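Local coordinates for bifunctional protein PutA (Bdellovibrio bacteriovorus, PDB 5UR2), which probably catalyses both steps of proline oxidation to glutamate, joining a flavin-dependent proline dehydrogenase and an NAD-dependent glutamate semialdehyde dehydrogenase in one chain, at residues Q7-L18 / S439-P447; L169-E178 / A189-V197. All blocks are in the same frame, centred on the assembly; numbering follows the deposited sequence.

From the N terminus, helix 6-22 comes first, and residues 7-18 on it meet their partner more than 400 residues later. After further helices the chain forms the eight-stranded parallel barrel of the proline dehydrogenase unit. Within it, contact 2 closes a short loop of ten residues, setting the C-terminal end of helix 152-173 against the approach to strand 194-197, the second barrel strand. Once the barrel is complete, residues 439-447 return to the first helix, so contact 1 closes a loop of 420 residues inside which contact 2 is nested. The two do not touch: their centres lie 36 Å apart and their nearest atoms about 19 Å.

Contact 1 of 2, residues Q7-L18 / S439-P447; sequences QSQIVSRGEEIL and SMAELLKDP
Q7 lays its terminal amide over the carboxylate of D446, the two planes only 19° apart and CD 3.2 Å from D446 OD2. This is a stack and no hydrogen bond: Q7 OE1 accepts from R358 NH2, while D446 OD1 accepts from A448 N. One turn on, V11 brings CG2 to 3.6 Å from L444 O, and its own carbonyl oxygen lies 3.4 Å from L444 CD1. At G14 the helix surface is bare of side chain, and the other branch of L444 comes down there, CD2 3.9 Å from G14 CA. E15 runs past on the flank, its CG 3.5 Å from M440 SD. L18 meets M440 tip to tip. With CG anti to the backbone N (chi1 -165°), M440 runs straight out to SD and then bends at its last torsion, so that CE comes to 3.4 Å from both L18 CB and L18 CD1, tighter than usual carbon contact. No hydrogen bond crosses the interface. Helices 7-18 and 440-444 cross at 117° with axes 10.1 Å apart, and L444 is a knob in the hole formed by V11, G14, E15 and L18: a single knob-into-hole contact joining the N-terminal helix to a short helix that follows the barrel.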
ATOM      1  N   GLN B   7      33.517 -33.522  36.696  1.00 37.55           N
ATOM      2  CA  GLN B   7      33.765 -32.885  35.412  1.00 36.75           C
ATOM      3  C   GLN B   7      35.240 -32.946  35.040  1.00 41.65           C
ATOM      4  O   GLN B   7      35.575 -33.059  33.856  1.00 41.67           O
ATOM      5  CB  GLN B   7      33.241 -31.448  35.436  1.00 38.70           C
ATOM      6  CG  GLN B   7      31.712 -31.411  35.590  1.00 38.73           C
ATOM      7  CD  GLN B   7      30.999 -32.320  34.574  1.00 44.86           C
ATOM      8  OE1 GLN B   7      31.355 -32.363  33.394  1.00 49.15           O
ATOM      9  NE2 GLN B   7      30.028 -33.092  35.053  1.00 41.65           N
ATOM     10  N   SER B   8      36.132 -32.866  36.031  1.00 44.78           N
ATOM     11  CA  SER B   8      37.557 -33.010  35.756  1.00 42.45           C
ATOM     12  C   SER B   8      37.918 -34.433  35.346  1.00 36.14           C
ATOM     13  O   SER B   8      38.835 -34.627  34.542  1.00 37.73           O
ATOM     14  CB  SER B   8      38.379 -32.588  36.973  1.00 43.89           C
ATOM     15  OG  SER B   8      38.938 -33.726  37.607  1.00 53.53           O
ATOM     16  N   GLN B   9      37.250 -35.441  35.908  1.00 41.08           N
ATOM     17  CA  GLN B   9      37.555 -36.816  35.515  1.00 37.02           C
ATOM     18  C   GLN B   9      37.018 -37.131  34.123  1.00 43.42           C
ATOM     19  O   GLN B   9      37.628 -37.907  33.378  1.00 42.92           O
ATOM     20  CB  GLN B   9      36.984 -37.798  36.525  1.00 35.79           C
ATOM     21  CG  GLN B   9      37.371 -37.505  37.962  1.00 48.20           C
ATOM     22  CD  GLN B   9      36.946 -38.606  38.922  1.00 54.32           C
ATOM     23  OE1 GLN B   9      36.993 -39.796  38.593  1.00 50.21           O
ATOM     24  NE2 GLN B   9      36.528 -38.211  40.118  1.00 65.19           N
ATOM     25  N   ILE B  10      35.876 -36.549  33.758  1.00 40.59           N
ATOM     26  CA  ILE B  10      35.360 -36.725  32.404  1.00 39.54           C
ATOM     27  C   ILE B  10      36.314 -36.092  31.389  1.00 38.96           C
ATOM     28  O   ILE B  10      36.679 -36.716  30.384  1.00 31.32           O
ATOM     29  CB  ILE B  10      33.933 -36.160  32.305  1.00 32.46           C
ATOM     30  CG1 ILE B  10      32.998 -37.018  33.164  1.00 33.60           C
ATOM     31  CG2 ILE B  10      33.460 -36.126  30.857  1.00 28.77           C
ATOM     32  CD1 ILE B  10      31.620 -36.457  33.308  1.00 33.68           C
ATOM     33  N   VAL B  11      36.769 -34.864  31.664  1.00 39.75           N
ATOM     34  CA  VAL B  11      37.724 -34.207  30.769  1.00 43.06           C
ATOM     35  C   VAL B  11      38.961 -35.076  30.574  1.00 44.19           C
ATOM     36  O   VAL B  11      39.490 -35.185  29.459  1.00 39.73           O
ATOM     37  CB  VAL B  11      38.088 -32.805  31.292  1.00 38.68           C
ATOM     38  CG1 VAL B  11      39.297 -32.243  30.544  1.00 35.90           C
ATOM     39  CG2 VAL B  11      36.911 -31.872  31.122  1.00 36.68           C
ATOM     40  N   SER B  12      39.445 -35.700  31.653  1.00 46.95           N
ATOM     41  CA  SER B  12      40.613 -36.574  31.553  1.00 55.42           C
ATOM     42  C   SER B  12      40.354 -37.757  30.627  1.00 53.37           C
ATOM     43  O   SER B  12      41.225 -38.137  29.835  1.00 49.08           O
ATOM     44  CB  SER B  12      41.033 -37.064  32.942  1.00 53.83           C
ATOM     45  OG  SER B  12      41.430 -35.974  33.748  1.00 54.27           O
ATOM     46  N   ARG B  13      39.184 -38.391  30.750  1.00 51.23           N
ATOM     47  CA  ARG B  13      38.882 -39.524  29.884  1.00 47.22           C
ATOM     48  C   ARG B  13      38.820 -39.098  28.422  1.00 42.78           C
ATOM     49  O   ARG B  13      39.315 -39.809  27.539  1.00 37.83           O
ATOM     50  CB  ARG B  13      37.576 -40.187  30.312  1.00 44.49           C
ATOM     51  CG  ARG B  13      37.201 -41.376  29.452  1.00 40.01           C
ATOM     52  CD  ARG B  13      38.275 -42.441  29.558  1.00 43.07           C
ATOM     53  NE  ARG B  13      38.581 -42.754  30.949  1.00 44.84           N
ATOM     54  CZ  ARG B  13      37.949 -43.671  31.673  1.00 43.07           C
ATOM     55  NH1 ARG B  13      36.974 -44.393  31.130  1.00 42.24           N
ATOM     56  NH2 ARG B  13      38.303 -43.872  32.944  1.00 36.32           N
ATOM     57  N   GLY B  14      38.220 -37.932  28.153  1.00 40.45           N
ATOM     58  CA  GLY B  14      38.176 -37.430  26.789  1.00 36.68           C
ATOM     59  C   GLY B  14      39.556 -37.137  26.229  1.00 41.77           C
ATOM     60  O   GLY B  14      39.827 -37.391  25.050  1.00 41.35           O
ATOM     61  N   GLU B  15      40.460 -36.632  27.075  1.00 43.60           N
ATOM     62  CA  GLU B  15      41.823 -36.372  26.624  1.00 45.86           C
ATOM     63  C   GLU B  15      42.539 -37.665  26.253  1.00 43.50           C
ATOM     64  O   GLU B  15      43.286 -37.702  25.268  1.00 40.87           O
ATOM     65  CB  GLU B  15      42.600 -35.615  27.702  1.00 48.15           C
ATOM     66  CG  GLU B  15      42.153 -34.168  27.883  1.00 51.41           C
ATOM     67  CD  GLU B  15      42.868 -33.473  29.033  1.00 52.44           C
ATOM     68  OE1 GLU B  15      43.591 -34.161  29.778  1.00 54.62           O
ATOM     69  OE2 GLU B  15      42.711 -32.241  29.189  1.00 52.64           O
ATOM     70  N   GLU B  16      42.312 -38.742  27.017  1.00 40.17           N
ATOM     71  CA  GLU B  16      42.887 -40.034  26.652  1.00 39.22           C
ATOM     72  C   GLU B  16      42.364 -40.513  25.307  1.00 38.35           C
ATOM     73  O   GLU B  16      43.144 -40.955  24.456  1.00 40.92           O
ATOM     74  CB  GLU B  16      42.582 -41.077  27.724  1.00 46.88           C
ATOM     75  CG  GLU B  16      43.003 -42.495  27.342  1.00 57.45           C
ATOM     76  CD  GLU B  16      42.545 -43.543  28.355  1.00 63.65           C
ATOM     77  OE1 GLU B  16      42.038 -43.149  29.435  1.00 66.89           O
ATOM     78  OE2 GLU B  16      42.712 -44.754  28.076  1.00 58.23           O
ATOM     79  N   ILE B  17      41.050 -40.386  25.083  1.00 35.58           N
ATOM     80  CA  ILE B  17      40.449 -40.858  23.837  1.00 37.78           C
ATOM     81  C   ILE B  17      41.019 -40.100  22.648  1.00 37.69           C
ATOM     82  O   ILE B  17      41.376 -40.698  21.626  1.00 39.13           O
ATOM     83  CB  ILE B  17      38.910 -40.740  23.911  1.00 34.59           C
ATOM     84  CG1 ILE B  17      38.349 -41.752  24.918  1.00 31.35           C
ATOM     85  CG2 ILE B  17      38.277 -40.874  22.530  1.00 30.61           C
ATOM     86  CD1 ILE B  17      36.869 -41.556  25.210  1.00 29.82           C
ATOM     87  N   LEU B  18      41.146 -38.781  22.771  1.00 37.74           N
ATOM     88  CA  LEU B  18      41.710 -37.994  21.679  1.00 42.74           C
ATOM     89  C   LEU B  18      43.198 -38.285  21.483  1.00 45.31           C
ATOM     90  O   LEU B  18      43.702 -38.209  20.353  1.00 41.10           O
ATOM     91  CB  LEU B  18      41.465 -36.508  21.932  1.00 41.82           C
ATOM     92  CG  LEU B  18      39.976 -36.117  21.903  1.00 39.07           C
ATOM     93  CD1 LEU B  18      39.747 -34.750  22.511  1.00 38.05           C
ATOM     94  CD2 LEU B  18      39.433 -36.134  20.496  1.00 38.88           C
ATOM     95  N   SER B 439      39.618 -25.888  20.438  1.00 44.06           N
ATOM     96  CA  SER B 439      40.535 -26.406  21.449  1.00 43.66           C
ATOM     97  C   SER B 439      39.942 -27.621  22.155  1.00 42.70           C
ATOM     98  O   SER B 439      38.724 -27.825  22.189  1.00 37.55           O
ATOM     99  CB  SER B 439      40.873 -25.331  22.480  1.00 43.39           C
ATOM    100  OG  SER B 439      39.732 -24.986  23.252  1.00 45.20           O
ATOM    101  N   MET B 440      40.833 -28.419  22.753  1.00 43.30           N
ATOM    102  CA  MET B 440      40.406 -29.605  23.483  1.00 44.84           C
ATOM    103  C   MET B 440      39.554 -29.240  24.686  1.00 52.62           C
ATOM    104  O   MET B 440      38.620 -29.972  25.041  1.00 56.78           O
ATOM    105  CB  MET B 440      41.615 -30.392  23.952  1.00 41.21           C
ATOM    106  CG  MET B 440      41.300 -31.792  24.393  1.00 47.68           C
ATOM    107  SD  MET B 440      42.830 -32.599  24.882  1.00 64.94           S
ATOM    108  CE  MET B 440      42.760 -34.144  24.007  1.00 69.85           C
ATOM    109  N   ALA B 441      39.872 -28.125  25.344  1.00 51.32           N
ATOM    110  CA  ALA B 441      39.086 -27.710  26.499  1.00 47.15           C
ATOM    111  C   ALA B 441      37.658 -27.358  26.094  1.00 42.80           C
ATOM    112  O   ALA B 441      36.705 -27.739  26.782  1.00 45.90           O
ATOM    113  CB  ALA B 441      39.766 -26.536  27.201  1.00 43.28           C
ATOM    114  N   GLU B 442      37.487 -26.662  24.967  1.00 41.70           N
ATOM    115  CA  GLU B 442      36.147 -26.358  24.486  1.00 38.95           C
ATOM    116  C   GLU B 442      35.422 -27.627  24.060  1.00 35.66           C
ATOM    117  O   GLU B 442      34.221 -27.766  24.295  1.00 34.66           O
ATOM    118  CB  GLU B 442      36.208 -25.355  23.333  1.00 41.09           C
ATOM    119  N   LEU B 443      36.136 -28.575  23.452  1.00 39.04           N
ATOM    120  CA  LEU B 443      35.480 -29.791  22.981  1.00 38.77           C
ATOM    121  C   LEU B 443      34.991 -30.666  24.125  1.00 33.14           C
ATOM    122  O   LEU B 443      34.027 -31.415  23.953  1.00 38.54           O
ATOM    123  CB  LEU B 443      36.418 -30.602  22.086  1.00 39.64           C
ATOM    124  CG  LEU B 443      36.797 -30.062  20.697  1.00 41.73           C
ATOM    125  CD1 LEU B 443      37.971 -30.876  20.141  1.00 42.14           C
ATOM    126  CD2 LEU B 443      35.628 -30.068  19.723  1.00 40.40           C
ATOM    127  N   LEU B 444      35.650 -30.620  25.277  1.00 32.84           N
ATOM    128  CA  LEU B 444      35.358 -31.545  26.364  1.00 33.90           C
ATOM    129  C   LEU B 444      34.621 -30.909  27.533  1.00 33.83           C
ATOM    130  O   LEU B 444      34.409 -31.587  28.543  1.00 36.05           O
ATOM    131  CB  LEU B 444      36.656 -32.177  26.876  1.00 30.70           C
ATOM    132  CG  LEU B 444      37.420 -33.046  25.882  1.00 31.17           C
ATOM    133  CD1 LEU B 444      38.626 -33.623  26.584  1.00 33.07           C
ATOM    134  CD2 LEU B 444      36.538 -34.171  25.346  1.00 31.04           C
ATOM    135  N   LYS B 445      34.247 -29.635  27.435  1.00 32.77           N
ATOM    136  CA  LYS B 445      33.675 -28.929  28.572  1.00 38.30           C
ATOM    137  C   LYS B 445      32.271 -29.445  28.889  1.00 42.22           C
ATOM    138  O   LYS B 445      31.572 -30.020  28.044  1.00 24.03           O
ATOM    139  CB  LYS B 445      33.609 -27.425  28.307  1.00 38.19           C
ATOM    140  CG  LYS B 445      32.356 -26.996  27.543  1.00 40.80           C
ATOM    141  CD  LYS B 445      32.264 -25.479  27.407  1.00 43.64           C
ATOM    142  CE  LYS B 445      30.884 -25.046  26.917  1.00 52.28           C
ATOM    143  NZ  LYS B 445      30.595 -25.516  25.528  1.00 54.70           N
ATOM    144  N   ASP B 446      31.869 -29.220  30.127  1.00 33.68           N
ATOM    145  CA  ASP B 446      30.570 -29.669  30.601  1.00 32.22           C
ATOM    146  C   ASP B 446      29.470 -28.880  29.899  1.00 29.99           C
ATOM    147  O   ASP B 446      29.394 -27.659  30.072  1.00 27.82           O
ATOM    148  CB  ASP B 446      30.517 -29.508  32.130  1.00 30.68           C
ATOM    149  CG  ASP B 446      29.196 -29.967  32.739  1.00 33.41           C
ATOM    150  OD1 ASP B 446      28.319 -30.477  32.007  1.00 32.91           O
ATOM    151  OD2 ASP B 446      29.054 -29.845  33.973  1.00 34.66           O
ATOM    152  N   PRO B 447      28.592 -29.528  29.123  1.00 32.00           N
ATOM    153  CA  PRO B 447      27.510 -28.779  28.456  1.00 29.23           C
ATOM    154  C   PRO B 447      26.580 -28.083  29.427  1.00 31.60           C
ATOM    155  O   PRO B 447      25.940 -27.084  29.053  1.00 29.45           O
ATOM    156  CB  PRO B 447      26.768 -29.865  27.661  1.00 21.60           C
ATOM    157  CG  PRO B 447      27.090 -31.149  28.403  1.00 21.92           C
ATOM    158  CD  PRO B 447      28.497 -30.982  28.878  1.00 26.93           C
TER

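Contact 2 of 2, residues L169-E178 / A189-V197; sequences LAKDAEKWDE and ALPKVNVSV
W176 presents the edge of its indole to K192, whose carbonyl oxygen lies near the ring plane, 3.5 Å from CZ3. One face of the ring is occupied by the backbone of its own segment: A173 CA stands 3.2 Å above the plane, over the ring centre, where the type I turn from A173 to W176 folds the chain back on itself. Along another edge, NE1 donates in the ring plane to D172 OD2 at 3.0 Å, with an N-H...O angle of 158°; the donor comes from the anti side, 31° out of the carboxylate plane. The same oxygen is in a salt bridge with K131, so two groups hold it, and the indole bond in turn fixes the rotation of the ring.

The K192 side chain and the indole run antiparallel alongside one another, K192 CB lying 3.9 Å from W176 CE3. V193 supplies the apolar centre. With CG1 anti to the backbone N (chi1 173°), its two methyls divide the helix end between them: CG2 touches A173 CB at 3.5 Å and approaches the indole obliquely, whereas CG1 rests on L169 CB at 3.9 Å. L169 reaches on to F140 and V142 of the neighbouring strand 138-144, placing the contact in the first beta-alpha-beta crossover of the barrel.

Charge adds little across the interface: K192 NZ stays 6.1 Å from E178 OE2, which is salt-bridged to R184. Since no hydrogen bond joins the two segments, the evidence points to cohesion by van der Waals contact around V193 and the aliphatic part of K192; the polar bonds lie within a segment or run to other parts of the chain, and that from W176 to D172 orients the indole.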
ATOM      1  N   LEU B 169      19.131 -63.418   7.558  1.00 37.86           N
ATOM      2  CA  LEU B 169      20.314 -63.074   8.354  1.00 38.12           C
ATOM      3  C   LEU B 169      20.490 -64.016   9.543  1.00 34.77           C
ATOM      4  O   LEU B 169      21.618 -64.420   9.859  1.00 34.66           O
ATOM      5  CB  LEU B 169      20.251 -61.625   8.829  1.00 39.92           C
ATOM      6  CG  LEU B 169      21.297 -60.690   8.235  1.00 41.12           C
ATOM      7  CD1 LEU B 169      21.248 -59.318   8.902  1.00 39.19           C
ATOM      8  CD2 LEU B 169      22.675 -61.314   8.386  1.00 37.56           C
ATOM      9  N   ALA B 170      19.398 -64.355  10.232  1.00 35.00           N
ATOM     10  CA  ALA B 170      19.505 -65.340  11.305  1.00 38.12           C
ATOM     11  C   ALA B 170      20.052 -66.663  10.773  1.00 38.10           C
ATOM     12  O   ALA B 170      20.923 -67.284  11.401  1.00 35.11           O
ATOM     13  CB  ALA B 170      18.145 -65.554  11.978  1.00 30.65           C
ATOM     14  N   LYS B 171      19.592 -67.075   9.587  1.00 38.08           N
ATOM     15  CA  LYS B 171      20.046 -68.332   8.999  1.00 39.68           C
ATOM     16  C   LYS B 171      21.545 -68.303   8.714  1.00 39.23           C
ATOM     17  O   LYS B 171      22.264 -69.251   9.038  1.00 40.39           O
ATOM     18  CB  LYS B 171      19.255 -68.634   7.726  1.00 42.57           C
ATOM     19  CG  LYS B 171      19.671 -69.944   7.020  1.00 46.15           C
ATOM     20  CD  LYS B 171      19.562 -71.170   7.936  1.00 53.06           C
ATOM     21  CE  LYS B 171      18.127 -71.427   8.396  1.00 59.22           C
ATOM     22  NZ  LYS B 171      18.060 -72.521   9.417  1.00 65.82           N
ATOM     23  N   ASP B 172      22.036 -67.225   8.103  1.00 40.74           N
ATOM     24  CA  ASP B 172      23.469 -67.151   7.833  1.00 40.87           C
ATOM     25  C   ASP B 172      24.275 -67.076   9.130  1.00 44.03           C
ATOM     26  O   ASP B 172      25.364 -67.655   9.223  1.00 47.91           O
ATOM     27  CB  ASP B 172      23.779 -65.961   6.922  1.00 38.23           C
ATOM     28  CG  ASP B 172      25.159 -66.050   6.296  1.00 42.30           C
ATOM     29  OD1 ASP B 172      25.299 -66.762   5.276  1.00 46.39           O
ATOM     30  OD2 ASP B 172      26.099 -65.409   6.806  1.00 41.31           O
ATOM     31  N   ALA B 173      23.757 -66.381  10.145  1.00 42.17           N
ATOM     32  CA  ALA B 173      24.500 -66.239  11.391  1.00 39.99           C
ATOM     33  C   ALA B 173      24.635 -67.544  12.169  1.00 37.40           C
ATOM     34  O   ALA B 173      25.449 -67.611  13.097  1.00 35.37           O
ATOM     35  CB  ALA B 173      23.851 -65.175  12.269  1.00 31.78           C
ATOM     36  N   GLU B 174      23.891 -68.585  11.805  1.00 45.38           N
ATOM     37  CA  GLU B 174      24.086 -69.875  12.465  1.00 51.00           C
ATOM     38  C   GLU B 174      25.522 -70.378  12.315  1.00 46.87           C
ATOM     39  O   GLU B 174      26.009 -71.115  13.177  1.00 43.16           O
ATOM     40  CB  GLU B 174      23.103 -70.912  11.914  1.00 49.49           C
ATOM     41  CG  GLU B 174      21.649 -70.642  12.285  1.00 51.03           C
ATOM     42  CD  GLU B 174      20.695 -71.621  11.642  1.00 54.71           C
ATOM     43  OE1 GLU B 174      21.163 -72.622  11.069  1.00 59.51           O
ATOM     44  OE2 GLU B 174      19.472 -71.389  11.694  1.00 56.90           O
ATOM     45  N   LYS B 175      26.217 -69.990  11.248  1.00 46.89           N
ATOM     46  CA  LYS B 175      27.574 -70.476  11.022  1.00 53.33           C
ATOM     47  C   LYS B 175      28.651 -69.546  11.573  1.00 57.46           C
ATOM     48  O   LYS B 175      29.836 -69.887  11.496  1.00 62.80           O
ATOM     49  CB  LYS B 175      27.806 -70.709   9.518  1.00 48.97           C
ATOM     50  N   TRP B 176      28.278 -68.413  12.166  1.00 51.06           N
ATOM     51  CA  TRP B 176      29.258 -67.432  12.620  1.00 43.09           C
ATOM     52  C   TRP B 176      29.937 -67.898  13.906  1.00 44.99           C
ATOM     53  O   TRP B 176      29.280 -68.404  14.821  1.00 46.30           O
ATOM     54  CB  TRP B 176      28.586 -66.081  12.869  1.00 42.32           C
ATOM     55  CG  TRP B 176      27.947 -65.442  11.662  1.00 43.09           C
ATOM     56  CD1 TRP B 176      27.959 -65.904  10.367  1.00 42.45           C
ATOM     57  CD2 TRP B 176      27.185 -64.229  11.646  1.00 39.02           C
ATOM     58  NE1 TRP B 176      27.257 -65.044   9.551  1.00 38.06           N
ATOM     59  CE2 TRP B 176      26.777 -64.006  10.307  1.00 36.97           C
ATOM     60  CE3 TRP B 176      26.808 -63.306  12.631  1.00 39.64           C
ATOM     61  CZ2 TRP B 176      25.999 -62.909   9.936  1.00 34.74           C
ATOM     62  CZ3 TRP B 176      26.041 -62.207  12.257  1.00 41.56           C
ATOM     63  CH2 TRP B 176      25.648 -62.019  10.917  1.00 39.97           C
ATOM     64  N   ASP B 177      31.259 -67.745  13.964  1.00 44.14           N
ATOM     65  CA  ASP B 177      31.981 -67.985  15.205  1.00 49.89           C
ATOM     66  C   ASP B 177      31.681 -66.874  16.212  1.00 48.35           C
ATOM     67  O   ASP B 177      31.339 -65.748  15.840  1.00 49.08           O
ATOM     68  CB  ASP B 177      33.484 -68.067  14.953  1.00 56.76           C
ATOM     69  CG  ASP B 177      33.865 -69.216  14.040  1.00 65.57           C
ATOM     70  OD1 ASP B 177      33.001 -70.074  13.749  1.00 66.82           O
ATOM     71  OD2 ASP B 177      35.043 -69.267  13.626  1.00 71.49           O
ATOM     72  N   GLU B 178      31.822 -67.195  17.501  1.00 45.42           N
ATOM     73  CA  GLU B 178      31.545 -66.225  18.555  1.00 51.64           C
ATOM     74  C   GLU B 178      32.703 -65.247  18.741  1.00 52.73           C
ATOM     75  O   GLU B 178      33.867 -65.656  18.845  1.00 52.50           O
ATOM     76  CB  GLU B 178      31.263 -66.922  19.887  1.00 57.40           C
ATOM     77  CG  GLU B 178      30.545 -66.007  20.875  1.00 59.64           C
ATOM     78  CD  GLU B 178      30.720 -66.421  22.331  1.00 65.19           C
ATOM     79  OE1 GLU B 178      31.841 -66.833  22.706  1.00 72.06           O
ATOM     80  OE2 GLU B 178      29.748 -66.292  23.111  1.00 61.27           O
ATOM     81  N   ALA B 189      24.943 -64.427  26.735  1.00 46.26           N
ATOM     82  CA  ALA B 189      25.007 -64.283  25.288  1.00 46.15           C
ATOM     83  C   ALA B 189      24.091 -63.163  24.800  1.00 38.11           C
ATOM     84  O   ALA B 189      23.044 -62.881  25.390  1.00 38.99           O
ATOM     85  CB  ALA B 189      24.622 -65.593  24.599  1.00 42.46           C
ATOM     86  N   LEU B 190      24.498 -62.530  23.699  1.00 36.11           N
ATOM     87  CA  LEU B 190      23.709 -61.520  23.007  1.00 38.86           C
ATOM     88  C   LEU B 190      23.357 -61.996  21.604  1.00 40.73           C
ATOM     89  O   LEU B 190      24.097 -62.786  21.003  1.00 36.12           O
ATOM     90  CB  LEU B 190      24.463 -60.190  22.897  1.00 37.53           C
ATOM     91  CG  LEU B 190      24.865 -59.491  24.191  1.00 39.79           C
ATOM     92  CD1 LEU B 190      25.695 -58.252  23.890  1.00 41.28           C
ATOM     93  CD2 LEU B 190      23.625 -59.137  24.978  1.00 39.87           C
ATOM     94  N   PRO B 191      22.260 -61.506  21.037  1.00 36.15           N
ATOM     95  CA  PRO B 191      21.970 -61.832  19.641  1.00 34.07           C
ATOM     96  C   PRO B 191      23.109 -61.369  18.747  1.00 37.68           C
ATOM     97  O   PRO B 191      23.665 -60.286  18.938  1.00 45.79           O
ATOM     98  CB  PRO B 191      20.671 -61.070  19.362  1.00 40.87           C
ATOM     99  CG  PRO B 191      20.057 -60.878  20.724  1.00 36.09           C
ATOM    100  CD  PRO B 191      21.187 -60.716  21.664  1.00 32.71           C
ATOM    101  N   LYS B 192      23.484 -62.222  17.791  1.00 35.77           N
ATOM    102  CA  LYS B 192      24.462 -61.831  16.785  1.00 34.82           C
ATOM    103  C   LYS B 192      23.843 -61.020  15.651  1.00 39.68           C
ATOM    104  O   LYS B 192      24.585 -60.399  14.880  1.00 37.31           O
ATOM    105  CB  LYS B 192      25.140 -63.063  16.195  1.00 30.28           C
ATOM    106  CG  LYS B 192      26.035 -63.792  17.154  1.00 32.42           C
ATOM    107  CD  LYS B 192      26.610 -65.022  16.480  1.00 35.45           C
ATOM    108  CE  LYS B 192      27.267 -65.932  17.486  1.00 36.19           C
ATOM    109  NZ  LYS B 192      26.191 -66.725  18.138  1.00 41.89           N
ATOM    110  N   VAL B 193      22.514 -61.010  15.536  1.00 32.95           N
ATOM    111  CA  VAL B 193      21.809 -60.326  14.461  1.00 32.36           C
ATOM    112  C   VAL B 193      20.845 -59.329  15.084  1.00 33.03           C
ATOM    113  O   VAL B 193      20.119 -59.665  16.024  1.00 39.01           O
ATOM    114  CB  VAL B 193      21.059 -61.314  13.549  1.00 34.54           C
ATOM    115  CG1 VAL B 193      20.200 -60.552  12.534  1.00 37.21           C
ATOM    116  CG2 VAL B 193      22.039 -62.227  12.851  1.00 29.53           C
ATOM    117  N   ASN B 194      20.846 -58.108  14.558  1.00 36.37           N
ATOM    118  CA  ASN B 194      20.136 -56.977  15.143  1.00 32.39           C
ATOM    119  C   ASN B 194      19.562 -56.176  13.985  1.00 32.61           C
ATOM    120  O   ASN B 194      20.309 -55.773  13.091  1.00 35.21           O
ATOM    121  CB  ASN B 194      21.105 -56.146  16.002  1.00 25.80           C
ATOM    122  CG  ASN B 194      20.420 -55.032  16.801  1.00 36.96           C
ATOM    123  OD1 ASN B 194      19.676 -54.215  16.252  1.00 30.58           O
ATOM    124  ND2 ASN B 194      20.714 -54.973  18.103  1.00 30.09           N
ATOM    125  N   VAL B 195      18.244 -55.968  13.968  1.00 25.28           N
ATOM    126  CA  VAL B 195      17.633 -55.196  12.894  1.00 32.76           C
ATOM    127  C   VAL B 195      16.857 -54.032  13.501  1.00 31.92           C
ATOM    128  O   VAL B 195      16.335 -54.113  14.618  1.00 26.91           O
ATOM    129  CB  VAL B 195      16.723 -56.041  11.959  1.00 34.20           C
ATOM    130  CG1 VAL B 195      17.450 -57.290  11.479  1.00 32.00           C
ATOM    131  CG2 VAL B 195      15.374 -56.370  12.604  1.00 25.09           C
ATOM    132  N   SER B 196      16.840 -52.919  12.766  1.00 26.81           N
ATOM    133  CA  SER B 196      16.126 -51.708  13.139  1.00 25.39           C
ATOM    134  C   SER B 196      14.987 -51.487  12.166  1.00 27.18           C
ATOM    135  O   SER B 196      15.162 -51.655  10.954  1.00 30.04           O
ATOM    136  CB  SER B 196      17.041 -50.481  13.134  1.00 27.35           C
ATOM    137  OG  SER B 196      18.011 -50.577  14.163  1.00 28.33           O
ATOM    138  N   VAL B 197      13.835 -51.087  12.710  1.00 28.23           N
ATOM    139  CA  VAL B 197      12.577 -50.949  11.993  1.00 26.15           C
ATOM    140  C   VAL B 197      12.009 -49.536  12.112  1.00 29.59           C
ATOM    141  O   VAL B 197      11.974 -48.969  13.204  1.00 26.12           O
ATOM    142  CB  VAL B 197      11.553 -51.977  12.522  1.00 31.21           C
ATOM    143  CG1 VAL B 197      10.227 -51.857  11.778  1.00 31.79           C
ATOM    144  CG2 VAL B 197      12.106 -53.388  12.390  1.00 35.46           C
TER